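Local coordinates for ESX-1 secretion system protein EccA1 (Mycobacterium tuberculosis, PDB 4F3V), which probably hydrolyses ATP to help power export of virulence factors through the ESX-1 type VII secretion system, this chain being its TPR N-terminal domain, at residues A217-G222 and S251-T256. Sequence-based numbering, arbitrary orientation.
Sequences ARRSQG and SYRLKT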
loop_
_atom_site.group_PDB
_atom_site.type_symbol
_atom_site.label_atom_id
_atom_site.label_comp_id
_atom_site.label_asym_id
_atom_site.label_seq_id
_atom_site.Cartn_x
_atom_site.Cartn_y
_atom_site.Cartn_z
ATOM N N ALA A 217 19.476 -11.835 1.176
ATOM C CA ALA A 217 20.782 -11.264 0.839
ATOM C C ALA A 217 21.926 -12.056 1.483
ATOM O O ALA A 217 22.946 -12.327 0.831
ATOM C CB ALA A 217 20.880 -9.808 1.231
ATOM N N ARG A 218 21.776 -12.388 2.769
ATOM C CA ARG A 218 22.819 -13.138 3.458
ATOM C C ARG A 218 23.033 -14.498 2.844
ATOM O O ARG A 218 24.182 -14.942 2.657
ATOM C CB ARG A 218 22.493 -13.305 4.940
ATOM C CG ARG A 218 22.477 -12.004 5.704
ATOM C CD ARG A 218 23.868 -11.453 5.885
ATOM N NE ARG A 218 23.772 -10.164 6.539
ATOM C CZ ARG A 218 24.766 -9.291 6.659
ATOM N NH1 ARG A 218 25.964 -9.535 6.156
ATOM N NH2 ARG A 218 24.541 -8.156 7.299
ATOM N N ARG A 219 21.941 -15.188 2.552
ATOM C CA ARG A 219 22.045 -16.526 1.968
ATOM C C ARG A 219 22.763 -16.476 0.608
ATOM O O ARG A 219 23.639 -17.280 0.344
ATOM C CB ARG A 219 20.671 -17.159 1.805
ATOM C CG ARG A 219 20.716 -18.501 1.082
ATOM C CD ARG A 219 19.403 -19.236 1.222
ATOM N NE ARG A 219 19.296 -19.902 2.510
ATOM C CZ ARG A 219 18.175 -20.442 2.972
ATOM N NH1 ARG A 219 17.045 -20.379 2.267
ATOM N NH2 ARG A 219 18.177 -21.057 4.144
ATOM N N SER A 220 22.405 -15.515 -0.247
ATOM C CA SER A 220 23.035 -15.431 -1.576
ATOM C C SER A 220 24.517 -15.060 -1.493
ATOM O O SER A 220 25.297 -15.456 -2.335
ATOM C CB SER A 220 22.296 -14.449 -2.470
ATOM O OG SER A 220 20.990 -14.958 -2.760
ATOM N N GLN A 221 24.915 -14.330 -0.461
ATOM C CA GLN A 221 26.346 -14.100 -0.215
ATOM C C GLN A 221 27.081 -15.303 0.373
ATOM O O GLN A 221 28.304 -15.282 0.481
ATOM C CB GLN A 221 26.530 -12.931 0.734
ATOM C CG GLN A 221 26.125 -11.612 0.156
ATOM C CD GLN A 221 26.126 -10.542 1.221
ATOM O OE1 GLN A 221 25.706 -10.772 2.367
ATOM N NE2 GLN A 221 26.608 -9.375 0.857
ATOM N N GLY A 222 26.342 -16.320 0.802
ATOM C CA GLY A 222 26.945 -17.521 1.369
ATOM C C GLY A 222 26.910 -17.564 2.885
ATOM O O GLY A 222 27.348 -18.550 3.480
ATOM N N SER A 251 18.777 -24.336 -0.463
ATOM C CA SER A 251 18.761 -23.962 -1.870
ATOM C C SER A 251 17.618 -23.002 -2.194
ATOM O O SER A 251 17.511 -22.559 -3.316
ATOM C CB SER A 251 18.675 -25.199 -2.775
ATOM O OG SER A 251 17.398 -25.801 -2.673
ATOM N N TYR A 252 16.759 -22.682 -1.225
ATOM C CA TYR A 252 15.718 -21.675 -1.438
ATOM C C TYR A 252 16.368 -20.291 -1.526
ATOM O O TYR A 252 16.800 -19.737 -0.501
ATOM C CB TYR A 252 14.689 -21.719 -0.294
ATOM C CG TYR A 252 13.398 -20.975 -0.551
ATOM C CD1 TYR A 252 13.393 -19.602 -0.769
ATOM C CD2 TYR A 252 12.168 -21.647 -0.544
ATOM C CE1 TYR A 252 12.204 -18.937 -0.990
ATOM C CE2 TYR A 252 10.977 -20.981 -0.761
ATOM C CZ TYR A 252 11.008 -19.627 -0.987
ATOM O OH TYR A 252 9.838 -18.952 -1.196
ATOM N N ARG A 253 16.416 -19.716 -2.728
ATOM C CA ARG A 253 17.074 -18.419 -2.937
ATOM C C ARG A 253 16.221 -17.442 -3.702
ATOM O O ARG A 253 15.350 -17.834 -4.469
ATOM C CB ARG A 253 18.373 -18.580 -3.715
ATOM C CG ARG A 253 19.267 -19.639 -3.142
ATOM C CD ARG A 253 20.711 -19.496 -3.568
ATOM N NE ARG A 253 21.558 -20.216 -2.612
ATOM C CZ ARG A 253 22.794 -19.859 -2.284
ATOM N NH1 ARG A 253 23.347 -18.785 -2.846
ATOM N NH2 ARG A 253 23.480 -20.572 -1.393
ATOM N N LEU A 254 16.498 -16.164 -3.472
ATOM C CA LEU A 254 15.904 -15.073 -4.223
ATOM C C LEU A 254 16.366 -15.128 -5.688
ATOM O O LEU A 254 17.562 -15.227 -5.956
ATOM C CB LEU A 254 16.347 -13.756 -3.596
ATOM C CG LEU A 254 15.770 -12.490 -4.171
ATOM C CD1 LEU A 254 14.254 -12.534 -4.016
ATOM C CD2 LEU A 254 16.433 -11.269 -3.526
ATOM N N LYS A 255 15.430 -15.086 -6.624
ATOM C CA LYS A 255 15.789 -15.002 -8.044
ATOM C C LYS A 255 15.944 -13.535 -8.348
ATOM O O LYS A 255 15.023 -12.772 -8.118
ATOM C CB LYS A 255 14.716 -15.636 -8.927
ATOM C CG LYS A 255 14.462 -17.089 -8.571
ATOM C CD LYS A 255 13.563 -17.816 -9.572
ATOM C CE LYS A 255 13.084 -19.147 -8.999
ATOM N NZ LYS A 255 12.265 -19.886 -9.999
ATOM N N THR A 256 17.117 -13.105 -8.787
ATOM C CA THR A 256 17.361 -11.678 -8.949
ATOM C C THR A 256 17.308 -11.303 -10.418
ATOM O O THR A 256 17.317 -12.165 -11.276
ATOM C CB THR A 256 18.703 -11.250 -8.324
ATOM O OG1 THR A 256 19.744 -12.037 -8.908
ATOM C CG2 THR A 256 18.689 -11.396 -6.770
HETATM O O HOH W 1 18.796 -15.810 -1.605
HETATM O O HOH W 2 20.347 -14.752 -5.228
#
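Arg219 reaches from the last turn of helix 207-221 to the backbone of Tyr252, in the loop that follows helix 241-248. From CB the chain starts toward the loop, with CG anti to the backbone N (chi1 175°). Arg219 CG lies over one face of the Arg253 guanidinium, offset toward the rim, 4.2 Å from Arg253 NE. The Arg219 chain then bends at chi3 (-80°), with Arg219 CD 3.2 Å from Tyr252 O. Arg219 NE and CZ stand farther from Tyr252 O, at 3.9 and 3.8 Å. At the tip, Arg219 NH1 donates to Tyr252 O over 2.9 Å, fairly straight (N-H...O 157°); the acceptor sits at the guanidinium edge, close to its plane, and offers a lone pair in its carbonyl plane. Arg219 NH2 forms a salt bridge with Glu224 and a hydrogen bond with Ala246 O; with the NH1 bond, these hold the rotation of the guanidinium. Within this TPR N-terminal domain of paired helices, Arg219 joins helix 207-221 to helices 224-237 and 241-248. Arg253 runs back the other way, extended from CG to NE, and lays a guanidinium face over Arg219 O, with Arg253 NH1 3.5 Å from that oxygen. Two waters also bridge the segments: Ser220 OG is 2.6 Å from each, one accepting from Leu254 N and the other donating to Leu254 O. The helix ends just beyond in a Schellman motif, where Gly222 N bonds back to Arg219 O.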